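Local coordinates for endosialidase (Enterobacteria phage phi92, PDB 4HIZ), which cleaves polysialic acid as an endosialidase, probably hydrolysing both alpha-2,8 and alpha-2,9 linkages in the polymer on its bacterial host, at residues Ser373-Ser378 and Cys439-Ser444; Asn457-Ile462 and Tyr518-Lys523. One frame throughout, in Å; residues are numbered along the deposited sequence.

Contact 1: residues Ser373-Ser378 and Cys439-Ser444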
loop_
_atom_site.group_PDB
_atom_site.type_symbol
_atom_site.label_atom_id
_atom_site.label_comp_id
_atom_site.label_asym_id
_atom_site.label_seq_id
_atom_site.Cartn_x
_atom_site.Cartn_y
_atom_site.Cartn_z
ATOM N N SER A 373 17.364 36.528 -10.881
ATOM C CA SER A 373 15.972 36.552 -11.363
ATOM C C SER A 373 15.413 37.952 -11.573
ATOM O O SER A 373 15.677 38.891 -10.786
ATOM C CB SER A 373 15.070 35.872 -10.328
ATOM O OG SER A 373 15.397 34.500 -10.256
ATOM N N THR A 374 14.552 38.045 -12.588
ATOM C CA THR A 374 13.892 39.288 -12.985
ATOM C C THR A 374 12.412 38.990 -13.116
ATOM O O THR A 374 12.035 37.894 -13.540
ATOM C CB THR A 374 14.408 39.708 -14.381
ATOM O OG1 THR A 374 15.821 39.906 -14.309
ATOM C CG2 THR A 374 13.779 41.010 -14.881
ATOM N N LEU A 375 11.592 39.959 -12.733
ATOM C CA LEU A 375 10.160 39.953 -13.003
ATOM C C LEU A 375 9.896 40.901 -14.166
ATOM O O LEU A 375 10.438 42.008 -14.207
ATOM C CB LEU A 375 9.373 40.412 -11.761
ATOM C CG LEU A 375 7.860 40.666 -11.904
ATOM C CD1 LEU A 375 7.086 39.380 -12.271
ATOM C CD2 LEU A 375 7.292 41.271 -10.604
ATOM N N ALA A 376 9.084 40.480 -15.121
ATOM C CA ALA A 376 8.820 41.342 -16.283
ATOM C C ALA A 376 7.336 41.265 -16.638
ATOM O O ALA A 376 6.661 40.287 -16.287
ATOM C CB ALA A 376 9.691 40.905 -17.443
ATOM N N MET A 377 6.818 42.297 -17.322
ATOM C CA MET A 377 5.456 42.232 -17.821
ATOM C C MET A 377 5.399 42.835 -19.214
ATOM O O MET A 377 6.171 43.741 -19.524
ATOM C CB MET A 377 4.506 42.960 -16.867
ATOM C CG MET A 377 4.810 44.427 -16.732
ATOM S SD MET A 377 3.783 45.440 -17.835
ATOM C CE MET A 377 2.550 45.751 -16.602
ATOM N N SER A 378 4.489 42.332 -20.047
ATOM C CA SER A 378 4.352 42.845 -21.406
ATOM C C SER A 378 2.886 43.062 -21.655
ATOM O O SER A 378 2.075 42.178 -21.391
ATOM C CB SER A 378 4.887 41.838 -22.422
ATOM O OG SER A 378 4.584 42.253 -23.757
ATOM N N CYS A 439 7.124 35.501 -2.052
ATOM C CA CYS A 439 6.894 36.941 -1.911
ATOM C C CYS A 439 5.572 37.296 -2.578
ATOM O O CYS A 439 4.997 36.496 -3.348
ATOM C CB CYS A 439 8.061 37.793 -2.467
ATOM S SG CYS A 439 8.290 37.729 -4.256
ATOM N N LYS A 440 5.071 38.480 -2.235
ATOM C CA LYS A 440 3.774 38.928 -2.713
ATOM C C LYS A 440 3.984 40.330 -3.297
ATOM O O LYS A 440 4.211 41.290 -2.545
ATOM C CB LYS A 440 2.804 38.933 -1.520
ATOM C CG LYS A 440 1.378 39.271 -1.864
ATOM C CD LYS A 440 0.486 39.075 -0.608
ATOM C CE LYS A 440 -0.934 39.568 -0.866
ATOM N NZ LYS A 440 -1.889 39.251 0.239
ATOM N N ILE A 441 3.920 40.439 -4.625
ATOM C CA ILE A 441 4.252 41.698 -5.311
ATOM C C ILE A 441 2.985 42.327 -5.878
ATOM O O ILE A 441 2.268 41.674 -6.620
ATOM C CB ILE A 441 5.248 41.466 -6.485
ATOM C CG1 ILE A 441 6.518 40.742 -6.017
ATOM C CG2 ILE A 441 5.603 42.811 -7.189
ATOM C CD1 ILE A 441 7.149 41.385 -4.889
ATOM N N ASN A 442 2.707 43.578 -5.507
ATOM C CA ASN A 442 1.583 44.310 -6.073
ATOM C C ASN A 442 1.945 44.728 -7.497
ATOM O O ASN A 442 2.850 45.564 -7.703
ATOM C CB ASN A 442 1.281 45.555 -5.235
ATOM C CG ASN A 442 -0.024 46.220 -5.641
ATOM O OD1 ASN A 442 -0.376 46.254 -6.833
ATOM N ND2 ASN A 442 -0.774 46.721 -4.649
ATOM N N VAL A 443 1.266 44.141 -8.484
ATOM C CA VAL A 443 1.526 44.522 -9.878
ATOM C C VAL A 443 0.409 45.400 -10.434
ATOM O O VAL A 443 0.510 45.835 -11.581
ATOM C CB VAL A 443 1.791 43.297 -10.784
ATOM C CG1 VAL A 443 3.082 42.543 -10.321
ATOM C CG2 VAL A 443 0.582 42.358 -10.778
ATOM N N SER A 444 -0.647 45.671 -9.661
ATOM C CA SER A 444 -1.656 46.642 -10.109
ATOM C C SER A 444 -1.030 48.033 -10.109
ATOM O O SER A 444 -1.343 48.886 -10.969
ATOM C CB SER A 444 -2.898 46.626 -9.217
ATOM O OG SER A 444 -2.667 47.329 -8.010
#
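Leu375 and Ile441 meet because in both a carbon lies anti to the backbone N: CG in Leu375 (chi1 171°), the CG2 methyl in Ile441 (chi1 -55° for CG1). The two segments belong to neighbouring blades of the catalytic beta-propeller, strand 374-378 to one four-stranded antiparallel blade and strand 435-442 to the next, and they run roughly parallel to each other. No hydrogen bond joins them. Their closest alpha carbons, CA of Leu375 and CA of Ile441, are 9.9 Å apart, a face-to-face spacing that only side chains can bridge. The leucine and isoleucine slide past one another in opposite directions and touch through methyls, with Leu375 CD2 4.1 Å from Ile441 CG2. This is a small, fully buried apolar interface. Leu408 of strand 407-413 packs against both Leu375 and Val443, and Tyr360 of the first blade also reaches Val443, so several strands of the two blades share the layer. Val443 lies just beyond the end of its strand, where the chain turns. There Asn442 OD1 accepts a hydrogen bond from the backbone N of Ser445. Val443 still directs its side chain toward strand 374-378, and its CG1 stands 4.4 Å from the same Leu375 CD2 that touches Ile441.

Contact 2: residues Asn457-Ile462 and Tyr518-Lys523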
loop_
_atom_site.group_PDB
_atom_site.type_symbol
_atom_site.label_atom_id
_atom_site.label_comp_id
_atom_site.label_asym_id
_atom_site.label_seq_id
_atom_site.Cartn_x
_atom_site.Cartn_y
_atom_site.Cartn_z
ATOM N N ASN A 457 10.269 32.953 4.268
ATOM C CA ASN A 457 10.561 31.517 4.381
ATOM C C ASN A 457 9.336 30.855 5.014
ATOM O O ASN A 457 9.042 31.087 6.207
ATOM C CB ASN A 457 11.822 31.358 5.257
ATOM C CG ASN A 457 12.231 29.903 5.487
ATOM O OD1 ASN A 457 11.835 28.948 4.752
ATOM N ND2 ASN A 457 13.004 29.716 6.528
ATOM N N ILE A 458 8.599 30.089 4.201
ATOM C CA ILE A 458 7.296 29.532 4.609
ATOM C C ILE A 458 7.338 28.033 4.968
ATOM O O ILE A 458 6.407 27.517 5.610
ATOM C CB ILE A 458 6.259 29.733 3.495
ATOM C CG1 ILE A 458 6.826 29.316 2.115
ATOM C CG2 ILE A 458 5.886 31.215 3.434
ATOM C CD1 ILE A 458 5.709 29.079 1.068
ATOM N N THR A 459 8.395 27.338 4.532
ATOM C CA THR A 459 8.577 25.906 4.846
ATOM C C THR A 459 10.023 25.546 4.519
ATOM O O THR A 459 10.657 26.256 3.736
ATOM C CB THR A 459 7.592 24.989 4.042
ATOM O OG1 THR A 459 7.929 23.616 4.281
ATOM C CG2 THR A 459 7.700 25.247 2.534
ATOM N N ASP A 460 10.561 24.504 5.163
ATOM C CA ASP A 460 11.907 24.028 4.867
ATOM C C ASP A 460 11.837 22.572 4.422
ATOM O O ASP A 460 11.144 21.741 5.061
ATOM C CB ASP A 460 12.792 24.029 6.129
ATOM C CG ASP A 460 13.266 25.425 6.567
ATOM O OD1 ASP A 460 12.998 26.425 5.874
ATOM O OD2 ASP A 460 13.948 25.493 7.630
ATOM N N GLN A 461 12.621 22.253 3.401
ATOM C CA GLN A 461 12.716 20.924 2.806
ATOM C C GLN A 461 14.018 20.259 3.262
ATOM O O GLN A 461 14.765 20.830 4.068
ATOM C CB GLN A 461 12.714 21.077 1.270
ATOM C CG GLN A 461 11.282 21.177 0.733
ATOM C CD GLN A 461 10.445 22.232 1.440
ATOM O OE1 GLN A 461 10.659 23.455 1.254
ATOM N NE2 GLN A 461 9.468 21.776 2.257
ATOM N N ILE A 462 14.302 19.090 2.699
ATOM C CA ILE A 462 15.572 18.399 2.936
ATOM C C ILE A 462 16.297 18.166 1.608
ATOM O O ILE A 462 15.695 17.743 0.624
ATOM C CB ILE A 462 15.315 17.026 3.637
ATOM C CG1 ILE A 462 14.836 17.254 5.083
ATOM C CG2 ILE A 462 16.588 16.119 3.603
ATOM C CD1 ILE A 462 14.219 15.960 5.717
ATOM N N TYR A 518 5.863 17.725 -3.116
ATOM C CA TYR A 518 5.108 18.320 -2.017
ATOM C C TYR A 518 4.202 19.405 -2.575
ATOM O O TYR A 518 4.487 19.980 -3.636
ATOM C CB TYR A 518 6.065 18.958 -0.984
ATOM C CG TYR A 518 6.956 17.909 -0.322
ATOM C CD1 TYR A 518 8.101 17.419 -0.979
ATOM C CD2 TYR A 518 6.616 17.393 0.930
ATOM C CE1 TYR A 518 8.899 16.435 -0.393
ATOM C CE2 TYR A 518 7.432 16.416 1.548
ATOM C CZ TYR A 518 8.531 15.926 0.872
ATOM O OH TYR A 518 9.331 14.946 1.434
ATOM N N SER A 519 3.112 19.684 -1.850
ATOM C CA SER A 519 2.205 20.772 -2.221
ATOM C C SER A 519 1.996 21.701 -1.028
ATOM O O SER A 519 1.577 21.241 0.059
ATOM C CB SER A 519 0.878 20.161 -2.637
ATOM O OG SER A 519 -0.113 21.172 -2.806
ATOM N N TYR A 520 2.319 22.983 -1.207
ATOM C CA TYR A 520 2.033 23.971 -0.182
ATOM C C TYR A 520 0.723 24.628 -0.592
ATOM O O TYR A 520 0.647 25.305 -1.653
ATOM C CB TYR A 520 3.146 25.017 -0.121
ATOM C CG TYR A 520 2.939 26.042 0.954
ATOM C CD1 TYR A 520 3.315 25.781 2.284
ATOM C CD2 TYR A 520 2.366 27.282 0.659
ATOM C CE1 TYR A 520 3.121 26.761 3.288
ATOM C CE2 TYR A 520 2.182 28.249 1.645
ATOM C CZ TYR A 520 2.569 28.000 2.939
ATOM O OH TYR A 520 2.375 29.006 3.882
ATOM N N ARG A 521 -0.326 24.408 0.206
ATOM C CA ARG A 521 -1.671 24.867 -0.152
ATOM C C ARG A 521 -1.972 26.089 0.724
ATOM O O ARG A 521 -1.994 25.995 1.971
ATOM C CB ARG A 521 -2.701 23.765 0.119
ATOM C CG ARG A 521 -4.110 24.214 -0.269
ATOM C CD ARG A 521 -5.183 23.104 -0.021
ATOM N NE ARG A 521 -5.575 22.990 1.383
ATOM C CZ ARG A 521 -6.645 22.288 1.773
ATOM N NH1 ARG A 521 -7.335 21.577 0.890
ATOM N NH2 ARG A 521 -6.989 22.245 3.063
ATOM N N LEU A 522 -2.171 27.226 0.056
ATOM C CA LEU A 522 -2.281 28.537 0.695
ATOM C C LEU A 522 -3.673 29.141 0.483
ATOM O O LEU A 522 -4.164 29.264 -0.672
ATOM C CB LEU A 522 -1.219 29.507 0.102
ATOM C CG LEU A 522 -1.323 30.952 0.618
ATOM C CD1 LEU A 522 -0.977 31.031 2.102
ATOM C CD2 LEU A 522 -0.335 31.850 -0.166
ATOM N N LYS A 523 -4.330 29.537 1.571
ATOM C CA LYS A 523 -5.636 30.221 1.478
ATOM C C LYS A 523 -5.496 31.595 0.820
ATOM O O LYS A 523 -4.683 32.420 1.246
ATOM C CB LYS A 523 -6.231 30.351 2.892
ATOM C CG LYS A 523 -7.486 31.206 3.004
ATOM C CD LYS A 523 -8.044 31.031 4.427
ATOM C CE LYS A 523 -9.334 31.801 4.650
ATOM N NZ LYS A 523 -9.134 33.237 4.371
HETATM O O HOH W 1 3.882 28.687 6.245
#
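Residues 457-462 and 518-523 face each other from separate sheets and run in roughly opposite directions, closest at Thr459 and Tyr520, whose CA atoms are 8.5 Å apart. In Ile458 psi leaves the extended range, and both this residue and Thr459 make backbone hydrogen bonds to Thr436: a beta bulge that points two consecutive side chains at strand 516-523. In Ile458 chi1 is 47°, with CG1 lodged between N and the carbonyl carbon, and the chain end is carried over the Tyr520 ring. Its CD1 sits above the ring centre, 3.7 Å from the centroid of Tyr520 and 13° off the normal, a well-centred CH-pi contact. Thr459 CG2 approaches the same ring obliquely, 4.4 Å from Tyr520 CD1. The phenol oxygen is tied to the bulge: a water donates to Ile458 O at 2.9 Å and lies 2.8 Å from Tyr520 OH. Within 457-462, Gln461 NE2 gives a nearly straight hydrogen bond to Thr459 OG1 (3.1 Å, 163°), while Gln461 OE1 is bonded to Thr436 OG1, so the amide is fixed at both ends. Across the trimer interface, Asp460 forms a salt bridge with Arg532 of the second subunit, and Phe534 of that subunit meets Tyr518 edge-to-face. This is the blade-to-blade packing of a beta-propeller, here between strand 456-460 of one blade and strand 516-523 of the next.

How the contacts relate
Contacts 1 and 2 lie on successive blade interfaces of one propeller, with centres 21 Å apart and nearest atoms about 7 Å apart. They are linked through a single blade: strands 435-442 and 456-460 are antiparallel neighbours in it, the former packing against the preceding blade and the latter against the following one. Contact 1 touches no other subunit, whereas contact 2 has segment residues that pair with both other subunits. Neither includes a residue of the glycan pockets, such as His136 or Ser498. Contact 2 is nearer the metal sites in sequence: Asp516, a calcium ligand, begins the strand that carries Tyr520, whose side chain is about 14 Å from a bound sodium ion.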